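Local coordinates for protein predicted ATPase of the ABC class (Vibrio vulnificus, PDB 5D6A) that binds the ATP analogue AMP-PNP and, as a predicted ATPase of the ABC class, probably hydrolyses ATP, at residues H61-P66 and R143-A148; T124-T129 and S281-I286; C310-N315 and S569-N574. One frame throughout, in Å; residues are numbered along the deposited sequence.

Contact 1. Residues H61-P66 and R143-A148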
loop_
_atom_site.group_PDB
_atom_site.type_symbol
_atom_site.label_atom_id
_atom_site.label_comp_id
_atom_site.label_asym_id
_atom_site.label_seq_id
_atom_site.Cartn_x
_atom_site.Cartn_y
_atom_site.Cartn_z
ATOM N N HIS A 61 22.737 15.468 16.082
ATOM C CA HIS A 61 22.291 14.246 16.744
ATOM C C HIS A 61 23.230 13.090 16.474
ATOM O O HIS A 61 23.486 12.742 15.325
ATOM C CB HIS A 61 20.875 13.868 16.309
ATOM C CG HIS A 61 20.378 12.602 16.936
ATOM N ND1 HIS A 61 19.847 12.559 18.207
ATOM C CD2 HIS A 61 20.344 11.330 16.471
ATOM C CE1 HIS A 61 19.506 11.316 18.499
ATOM N NE2 HIS A 61 19.795 10.551 17.462
ATOM N N ILE A 62 23.734 12.498 17.549
ATOM C CA ILE A 62 24.639 11.369 17.461
ATOM C C ILE A 62 23.847 10.076 17.620
ATOM O O ILE A 62 23.188 9.866 18.640
ATOM C CB ILE A 62 25.716 11.434 18.566
ATOM C CG1 ILE A 62 26.535 12.726 18.453
ATOM C CG2 ILE A 62 26.628 10.215 18.505
ATOM C CD1 ILE A 62 27.303 12.875 17.156
ATOM N N GLN A 63 23.905 9.220 16.604
ATOM C CA GLN A 63 23.222 7.932 16.651
ATOM C C GLN A 63 23.778 7.111 17.808
ATOM O O GLN A 63 24.959 7.218 18.136
ATOM C CB GLN A 63 23.417 7.176 15.334
ATOM C CG GLN A 63 24.873 6.884 14.986
ATOM C CD GLN A 63 25.049 6.276 13.606
ATOM O OE1 GLN A 63 25.969 6.636 12.874
ATOM N NE2 GLN A 63 24.154 5.366 13.236
ATOM N N SER A 64 22.924 6.301 18.426
ATOM C CA SER A 64 23.331 5.464 19.553
ATOM C C SER A 64 23.760 4.068 19.106
ATOM O O SER A 64 24.159 3.245 19.929
ATOM C CB SER A 64 22.177 5.336 20.549
ATOM O OG SER A 64 21.056 4.706 19.950
ATOM N N ASP A 65 23.692 3.810 17.803
ATOM C CA ASP A 65 24.020 2.497 17.269
ATOM C C ASP A 65 24.418 2.605 15.795
ATOM O O ASP A 65 23.724 3.263 15.021
ATOM C CB ASP A 65 22.784 1.596 17.413
ATOM C CG ASP A 65 22.992 0.197 16.851
ATOM O OD1 ASP A 65 24.108 -0.351 16.975
ATOM O OD2 ASP A 65 22.015 -0.367 16.305
ATOM N N PRO A 66 25.543 1.973 15.402
ATOM C CA PRO A 66 25.947 1.997 13.995
ATOM C C PRO A 66 24.826 1.559 13.052
ATOM O O PRO A 66 24.728 2.066 11.932
ATOM C CB PRO A 66 27.091 0.984 13.944
ATOM C CG PRO A 66 27.685 1.012 15.305
ATOM C CD PRO A 66 26.592 1.394 16.264
ATOM N N ARG A 143 23.395 13.457 6.624
ATOM C CA ARG A 143 23.705 12.459 7.642
ATOM C C ARG A 143 25.110 11.891 7.458
ATOM O O ARG A 143 25.671 11.937 6.363
ATOM C CB ARG A 143 22.696 11.317 7.582
ATOM C CG ARG A 143 21.259 11.710 7.877
ATOM C CD ARG A 143 20.362 10.496 7.710
ATOM N NE ARG A 143 18.963 10.741 8.063
ATOM C CZ ARG A 143 18.432 10.552 9.273
ATOM N NH1 ARG A 143 19.174 10.121 10.292
ATOM N NH2 ARG A 143 17.141 10.802 9.467
ATOM N N VAL A 144 25.669 11.364 8.544
ATOM C CA VAL A 144 26.995 10.747 8.528
ATOM C C VAL A 144 26.968 9.500 9.408
ATOM O O VAL A 144 26.872 9.599 10.630
ATOM C CB VAL A 144 28.093 11.705 9.038
ATOM C CG1 VAL A 144 29.441 10.994 9.111
ATOM C CG2 VAL A 144 28.182 12.938 8.152
ATOM N N ASN A 145 27.040 8.331 8.782
ATOM C CA ASN A 145 27.028 7.074 9.514
ATOM C C ASN A 145 28.396 6.846 10.160
ATOM O O ASN A 145 29.346 6.429 9.497
ATOM C CB ASN A 145 26.663 5.920 8.576
ATOM C CG ASN A 145 26.432 4.616 9.311
ATOM O OD1 ASN A 145 26.556 4.542 10.532
ATOM N ND2 ASN A 145 26.083 3.578 8.566
ATOM N N LEU A 146 28.485 7.131 11.458
ATOM C CA LEU A 146 29.738 6.992 12.204
ATOM C C LEU A 146 30.179 5.524 12.296
ATOM O O LEU A 146 29.398 4.668 12.717
ATOM C CB LEU A 146 29.587 7.605 13.600
ATOM C CG LEU A 146 29.217 9.095 13.624
ATOM C CD1 LEU A 146 28.967 9.570 15.045
ATOM C CD2 LEU A 146 30.296 9.941 12.963
ATOM N N PRO A 147 31.440 5.236 11.912
ATOM C CA PRO A 147 31.975 3.874 11.883
ATOM C C PRO A 147 32.469 3.328 13.219
ATOM O O PRO A 147 32.675 4.078 14.174
ATOM C CB PRO A 147 33.155 4.002 10.923
ATOM C CG PRO A 147 33.668 5.376 11.180
ATOM C CD PRO A 147 32.462 6.221 11.509
ATOM N N ALA A 148 32.671 2.014 13.250
ATOM C CA ALA A 148 33.141 1.313 14.434
ATOM C C ALA A 148 33.394 -0.151 14.086
ATOM O O ALA A 148 32.869 -0.652 13.090
ATOM C CB ALA A 148 32.112 1.420 15.552
#
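Gln63 reaches across to the backbone of Leu146, and its side chain gives the hydrogen bond between the loop after strand 56-61 and the chain leaving strand 137-144. The bond from CA to CB is directed toward 143-148. CG lies between the backbone N and the carbonyl carbon (chi1 60°), and the extended chain beyond it carries the amide to the backbone of Leu146. There Gln63 OE1 accepts a hydrogen bond from Leu146 N at 2.9 Å. The donor sits almost straight out from the amide C=O (169°), although the hydrogen bond is bent at the hydrogen (138°). Gln63 NE2 turns back to its own loop and gives a weak hydrogen bond to Asp65 O, 2.8 Å away, so both ends of the amide are engaged, the NE2 end only weakly. Apolar contacts flank this bridge: Ile62 CG2 approaches Leu146 CD1 at 4.2 Å, and Pro66 CG stands 4.5 Å from Ala148 CB. Tyr40 packs on Gln63 and Pro66, and its hydroxyl is hydrogen-bonded to Leu146 O. Glutamine suits the site because one neutral group offers both an acceptor and a donor. The chemistry implies that a neutral side chain ties the two segments together, satisfying the N-H of buried Leu146 without burying a charge.

Contact 2. Residues T124-T129 and S281-I286; sequences TVLDST and SIYNHI
Leu126 lays CD2 against the ring of Tyr283, 3.5 Å from CD1, approaching it obliquely. One face of that ring carries Ile282 CG1, 3.6 Å above the plane and displaced toward the rim, while a water lies in plane at the edge. The imidazole of His285 is met, also obliquely, by the methyl of Thr124, with CG2 3.5 Å from NE2. Setting CG2 anti to the carbonyl carbon leaves OG1 (chi1 57°) to bond His121 O, so threonine serves both an apolar and a polar neighbour.

Between the segments the backbones meet as a weakly bonded antiparallel pair, with one direct hydrogen bond. Val125 N donates to Asn284 O at 2.9 Å, and Thr124 and His285 form the adjoining non-hydrogen-bonded pair. Val125 O and Asn284 N stand too far apart to bond directly; the water bridges them, donating to Val125 O (2.8 Å) and accepting from Asn284 N (2.9 Å). Alongside, the branched side chains of Val125 and Ile286 touch, CG2 to CG2, at 3.8 Å. Asparagine suits its position because Asn284 OD1 accepts a hydrogen bond from Arg198 NH1.

This weakly bonded pair of strands joins the N-terminal region to the P-loop region, with Val125 and Asn284 packed on Val191 of helix 181-199, and Asn284 and Ile286 on Leu96 and Arg104 of helix 92-109.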
loop_
_atom_site.group_PDB
_atom_site.type_symbol
_atom_site.label_atom_id
_atom_site.label_comp_id
_atom_site.label_asym_id
_atom_site.label_seq_id
_atom_site.Cartn_x
_atom_site.Cartn_y
_atom_site.Cartn_z
ATOM N N THR A 124 11.928 14.816 -9.000
ATOM C CA THR A 124 11.326 16.113 -8.684
ATOM C C THR A 124 12.288 17.099 -8.035
ATOM O O THR A 124 13.344 16.725 -7.529
ATOM C CB THR A 124 10.109 15.959 -7.745
ATOM O OG1 THR A 124 10.510 15.290 -6.544
ATOM C CG2 THR A 124 8.998 15.167 -8.420
ATOM N N VAL A 125 11.896 18.367 -8.071
ATOM C CA VAL A 125 12.644 19.452 -7.463
ATOM C C VAL A 125 11.729 20.038 -6.397
ATOM O O VAL A 125 10.762 20.733 -6.711
ATOM C CB VAL A 125 13.006 20.533 -8.494
ATOM C CG1 VAL A 125 13.756 21.680 -7.825
ATOM C CG2 VAL A 125 13.825 19.925 -9.625
ATOM N N LEU A 126 12.029 19.748 -5.137
ATOM C CA LEU A 126 11.199 20.204 -4.033
ATOM C C LEU A 126 11.884 21.261 -3.186
ATOM O O LEU A 126 13.103 21.411 -3.223
ATOM C CB LEU A 126 10.834 19.012 -3.143
ATOM C CG LEU A 126 10.114 17.842 -3.819
ATOM C CD1 LEU A 126 9.942 16.691 -2.842
ATOM C CD2 LEU A 126 8.768 18.271 -4.383
ATOM N N ASP A 127 11.079 22.000 -2.431
ATOM C CA ASP A 127 11.580 23.010 -1.513
ATOM C C ASP A 127 12.009 22.211 -0.289
ATOM O O ASP A 127 11.218 21.971 0.615
ATOM C CB ASP A 127 10.477 24.026 -1.195
ATOM C CG ASP A 127 10.958 25.179 -0.337
ATOM O OD1 ASP A 127 12.058 25.093 0.242
ATOM O OD2 ASP A 127 10.217 26.177 -0.234
ATOM N N SER A 128 13.271 21.789 -0.291
ATOM C CA SER A 128 13.826 20.924 0.749
ATOM C C SER A 128 14.776 21.591 1.731
ATOM O O SER A 128 15.316 22.661 1.462
ATOM C CB SER A 128 14.573 19.781 0.068
ATOM O OG SER A 128 15.210 18.945 1.012
ATOM N N THR A 129 14.984 20.923 2.867
ATOM C CA THR A 129 15.893 21.402 3.912
ATOM C C THR A 129 17.303 20.839 3.752
ATOM O O THR A 129 18.199 21.184 4.522
ATOM C CB THR A 129 15.385 21.052 5.328
ATOM O OG1 THR A 129 15.240 19.631 5.461
ATOM C CG2 THR A 129 14.052 21.727 5.600
ATOM N N SER A 281 2.412 16.788 -12.155
ATOM C CA SER A 281 2.917 18.089 -12.582
ATOM C C SER A 281 2.640 19.190 -11.554
ATOM O O SER A 281 2.919 20.358 -11.810
ATOM C CB SER A 281 2.359 18.458 -13.952
ATOM O OG SER A 281 2.845 17.551 -14.930
ATOM N N ILE A 282 2.067 18.818 -10.407
ATOM C CA ILE A 282 1.876 19.785 -9.320
ATOM C C ILE A 282 3.256 20.123 -8.762
ATOM O O ILE A 282 3.430 21.130 -8.078
ATOM C CB ILE A 282 0.982 19.256 -8.175
ATOM C CG1 ILE A 282 1.566 17.964 -7.580
ATOM C CG2 ILE A 282 -0.445 19.041 -8.665
ATOM C CD1 ILE A 282 0.764 17.402 -6.429
ATOM N N TYR A 283 4.221 19.245 -9.040
ATOM C CA TYR A 283 5.607 19.452 -8.644
ATOM C C TYR A 283 6.426 19.748 -9.887
ATOM O O TYR A 283 6.007 19.444 -11.003
ATOM C CB TYR A 283 6.208 18.200 -8.001
ATOM C CG TYR A 283 5.477 17.654 -6.803
ATOM C CD1 TYR A 283 5.517 18.311 -5.579
ATOM C CD2 TYR A 283 4.798 16.448 -6.877
ATOM C CE1 TYR A 283 4.865 17.798 -4.472
ATOM C CE2 TYR A 283 4.147 15.926 -5.777
ATOM C CZ TYR A 283 4.184 16.602 -4.577
ATOM O OH TYR A 283 3.539 16.084 -3.479
ATOM N N ASN A 284 7.603 20.327 -9.685
ATOM C CA ASN A 284 8.522 20.615 -10.773
ATOM C C ASN A 284 9.414 19.395 -10.965
ATOM O O ASN A 284 9.771 18.730 -9.992
ATOM C CB ASN A 284 9.385 21.832 -10.438
ATOM C CG ASN A 284 8.567 23.089 -10.204
ATOM O OD1 ASN A 284 7.512 23.286 -10.808
ATOM N ND2 ASN A 284 9.060 23.953 -9.329
ATOM N N HIS A 285 9.765 19.094 -12.212
ATOM C CA HIS A 285 10.635 17.953 -12.504
ATOM C C HIS A 285 11.971 18.380 -13.100
ATOM O O HIS A 285 12.099 19.474 -13.658
ATOM C CB HIS A 285 9.930 16.947 -13.415
ATOM C CG HIS A 285 8.825 16.199 -12.736
ATOM N ND1 HIS A 285 7.518 16.640 -12.730
ATOM C CD2 HIS A 285 8.836 15.046 -12.024
ATOM C CE1 HIS A 285 6.773 15.786 -12.051
ATOM N NE2 HIS A 285 7.548 14.811 -11.612
ATOM N N ILE A 286 12.960 17.499 -12.969
ATOM C CA ILE A 286 14.310 17.762 -13.463
ATOM C C ILE A 286 14.380 17.678 -14.984
ATOM O O ILE A 286 13.490 17.104 -15.612
ATOM C CB ILE A 286 15.339 16.775 -12.868
ATOM C CG1 ILE A 286 15.085 15.342 -13.369
ATOM C CG2 ILE A 286 15.324 16.845 -11.345
ATOM C CD1 ILE A 286 16.059 14.319 -12.828
HETATM O O HOH W 1 8.014 21.115 -6.934
#

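Contact 3. Residues C310-N315 and S569-N574; sequences CVHHLN and SQFRNN
His312 and Ser569, in touch across the contact, both turn to the carbonyl oxygen of Met566: His312 NE2 hydrogen-bonds to it, and Ser569 OG does so weakly, its stronger partner being Leu563 O. Ser569 O sits over one face of the His312 imidazole, 3.3 Å from its plane and offset toward the rim. ND1 is close to that oxygen but at a poor angle for a hydrogen bond. Histidine suits this place because its flat ring can take a carbonyl over its face and still offer an N-H at its far end.

Phe571 comes up beside the root of the same side chain, its CD2 3.6 Å from His312 CB. Their rings are nearly parallel (26°) but slid so far apart, with centroids 6.0 Å from each other, that they barely overlap. Arg462 serves both segments, forming a cation-pi contact with Phe571 and a hydrogen bond from NH1 to His312 O.

Strand 311-312 pairs with strand 332-334, and next to it in the chain His313 and Leu314 both face Phe332 in a G1 beta bulge. His313 takes the bulge's left-handed backbone conformation, and the chain turns a corner there. Strand 571-572 instead lies, within this chain, at the edge of a three-stranded antiparallel sheet, beside strand 463-465. The two strands do not pair with each other; where the P-loop and C-terminal regions join here, side chains meet side chains and backbone carbonyls.

At the corner, the His313 ring leans obliquely toward Phe571 O, while ND1 is hydrogen-bonded to Asp331 OD1. The carbonyl of His313 receives a weak, bent hydrogen bond (123°) from Asn573 ND2, with 3.2 Å between that nitrogen and His313 O. Asparagine offers a short, neutral donor for that carbonyl, and its side chain also packs against Asp331 and Arg462.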
loop_
_atom_site.group_PDB
_atom_site.type_symbol
_atom_site.label_atom_id
_atom_site.label_comp_id
_atom_site.label_asym_id
_atom_site.label_seq_id
_atom_site.Cartn_x
_atom_site.Cartn_y
_atom_site.Cartn_z
ATOM N N CYS A 310 -11.074 6.756 8.220
ATOM C CA CYS A 310 -11.916 7.439 9.184
ATOM C C CYS A 310 -12.317 8.785 8.593
ATOM O O CYS A 310 -11.622 9.320 7.728
ATOM C CB CYS A 310 -11.174 7.641 10.503
ATOM S SG CYS A 310 -9.688 8.665 10.377
ATOM N N VAL A 311 -13.451 9.310 9.043
ATOM C CA VAL A 311 -13.963 10.603 8.585
ATOM C C VAL A 311 -14.472 11.331 9.816
ATOM O O VAL A 311 -15.195 10.744 10.619
ATOM C CB VAL A 311 -15.108 10.439 7.569
ATOM C CG1 VAL A 311 -15.656 11.798 7.151
ATOM C CG2 VAL A 311 -14.628 9.655 6.356
ATOM N N HIS A 312 -14.107 12.602 9.965
ATOM C CA HIS A 312 -14.486 13.360 11.161
ATOM C C HIS A 312 -15.488 14.502 10.959
ATOM O O HIS A 312 -15.213 15.466 10.249
ATOM C CB HIS A 312 -13.235 13.932 11.826
ATOM C CG HIS A 312 -12.248 12.892 12.259
ATOM N ND1 HIS A 312 -12.445 12.097 13.368
ATOM C CD2 HIS A 312 -11.039 12.547 11.757
ATOM C CE1 HIS A 312 -11.407 11.295 13.520
ATOM N NE2 HIS A 312 -10.538 11.549 12.556
ATOM N N HIS A 313 -16.641 14.372 11.612
ATOM C CA HIS A 313 -17.692 15.387 11.611
ATOM C C HIS A 313 -17.763 16.222 10.333
ATOM O O HIS A 313 -17.774 17.454 10.378
ATOM C CB HIS A 313 -17.489 16.289 12.828
ATOM C CG HIS A 313 -17.492 15.538 14.121
ATOM N ND1 HIS A 313 -18.646 15.267 14.822
ATOM C CD2 HIS A 313 -16.483 14.969 14.822
ATOM C CE1 HIS A 313 -18.347 14.579 15.910
ATOM N NE2 HIS A 313 -17.042 14.383 15.932
ATOM N N LEU A 314 -17.838 15.528 9.202
ATOM C CA LEU A 314 -17.886 16.156 7.892
ATOM C C LEU A 314 -19.317 16.185 7.371
ATOM O O LEU A 314 -20.071 15.230 7.570
ATOM C CB LEU A 314 -16.999 15.365 6.932
ATOM C CG LEU A 314 -16.752 15.913 5.530
ATOM C CD1 LEU A 314 -16.038 17.256 5.593
ATOM C CD2 LEU A 314 -15.929 14.914 4.733
ATOM N N ASN A 315 -19.685 17.282 6.709
ATOM C CA ASN A 315 -21.026 17.450 6.147
ATOM C C ASN A 315 -21.057 16.931 4.716
ATOM O O ASN A 315 -20.410 17.495 3.836
ATOM C CB ASN A 315 -21.436 18.929 6.190
ATOM C CG ASN A 315 -22.876 19.165 5.742
ATOM O OD1 ASN A 315 -23.495 18.322 5.096
ATOM N ND2 ASN A 315 -23.411 20.327 6.088
ATOM N N SER A 569 -7.802 12.804 15.492
ATOM C CA SER A 569 -8.090 14.208 15.199
ATOM C C SER A 569 -9.474 14.625 15.683
ATOM O O SER A 569 -10.454 13.903 15.484
ATOM C CB SER A 569 -7.989 14.478 13.695
ATOM O OG SER A 569 -6.668 14.311 13.227
ATOM N N GLN A 570 -9.543 15.792 16.319
ATOM C CA GLN A 570 -10.808 16.329 16.808
ATOM C C GLN A 570 -11.277 17.514 15.964
ATOM O O GLN A 570 -10.679 18.592 15.997
ATOM C CB GLN A 570 -10.705 16.755 18.275
ATOM C CG GLN A 570 -10.503 15.616 19.260
ATOM C CD GLN A 570 -10.658 16.060 20.707
ATOM O OE1 GLN A 570 -11.178 17.142 20.988
ATOM N NE2 GLN A 570 -10.223 15.217 21.634
ATOM N N PHE A 571 -12.343 17.288 15.199
ATOM C CA PHE A 571 -12.965 18.312 14.371
ATOM C C PHE A 571 -14.372 18.549 14.894
ATOM O O PHE A 571 -14.973 17.651 15.485
ATOM C CB PHE A 571 -13.071 17.864 12.909
ATOM C CG PHE A 571 -11.767 17.851 12.160
ATOM C CD1 PHE A 571 -11.341 18.978 11.469
ATOM C CD2 PHE A 571 -10.988 16.706 12.105
ATOM C CE1 PHE A 571 -10.152 18.972 10.760
ATOM C CE2 PHE A 571 -9.795 16.694 11.396
ATOM C CZ PHE A 571 -9.378 17.829 10.723
ATOM N N ARG A 572 -14.897 19.752 14.688
ATOM C CA ARG A 572 -16.266 20.050 15.095
ATOM C C ARG A 572 -16.937 20.925 14.042
ATOM O O ARG A 572 -16.293 21.396 13.103
ATOM C CB ARG A 572 -16.334 20.777 16.447
ATOM C CG ARG A 572 -15.978 22.259 16.373
ATOM C CD ARG A 572 -16.732 23.085 17.407
ATOM N NE ARG A 572 -16.148 23.106 18.745
ATOM C CZ ARG A 572 -15.366 24.079 19.213
ATOM N NH1 ARG A 572 -15.045 25.128 18.457
ATOM N NH2 ARG A 572 -14.900 24.007 20.452
ATOM N N ASN A 573 -18.233 21.144 14.222
ATOM C CA ASN A 573 -19.015 22.004 13.347
ATOM C C ASN A 573 -19.613 23.154 14.142
ATOM O O ASN A 573 -20.487 22.937 14.985
ATOM C CB ASN A 573 -20.135 21.217 12.660
ATOM C CG ASN A 573 -19.642 20.387 11.490
ATOM O OD1 ASN A 573 -18.781 20.822 10.726
ATOM N ND2 ASN A 573 -20.219 19.204 11.318
ATOM N N ASN A 574 -19.135 24.371 13.885
ATOM C CA ASN A 574 -19.670 25.568 14.538
ATOM C C ASN A 574 -21.040 25.836 13.926
ATOM O O ASN A 574 -21.348 26.948 13.489
ATOM C CB ASN A 574 -18.741 26.762 14.313
ATOM C CG ASN A 574 -17.347 26.537 14.869
ATOM O OD1 ASN A 574 -17.149 25.714 15.758
ATOM N ND2 ASN A 574 -16.375 27.284 14.355
#

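How the contacts relate
The three contacts lie at separate places and none touches another. Contact 1 stays within the N-terminal region, contact 2 joins that region to the P-loop region, and contact 3 joins the P-loop region to the C-terminal one. Contacts 1 and 2 alternate along the chain; their centres are about 29 Å apart and their nearest atoms about 10 Å. Contact 3 follows both in sequence, its centre about 32 Å from that of contact 2 and about 43 Å from that of contact 1. Relative to the nucleotide, the side chain of His312 in contact 3 is about 13 Å from a bound AMP-PNP, while segment 281-286 of contact 2 directly follows helix 271-280, which begins at the probable Walker A motif.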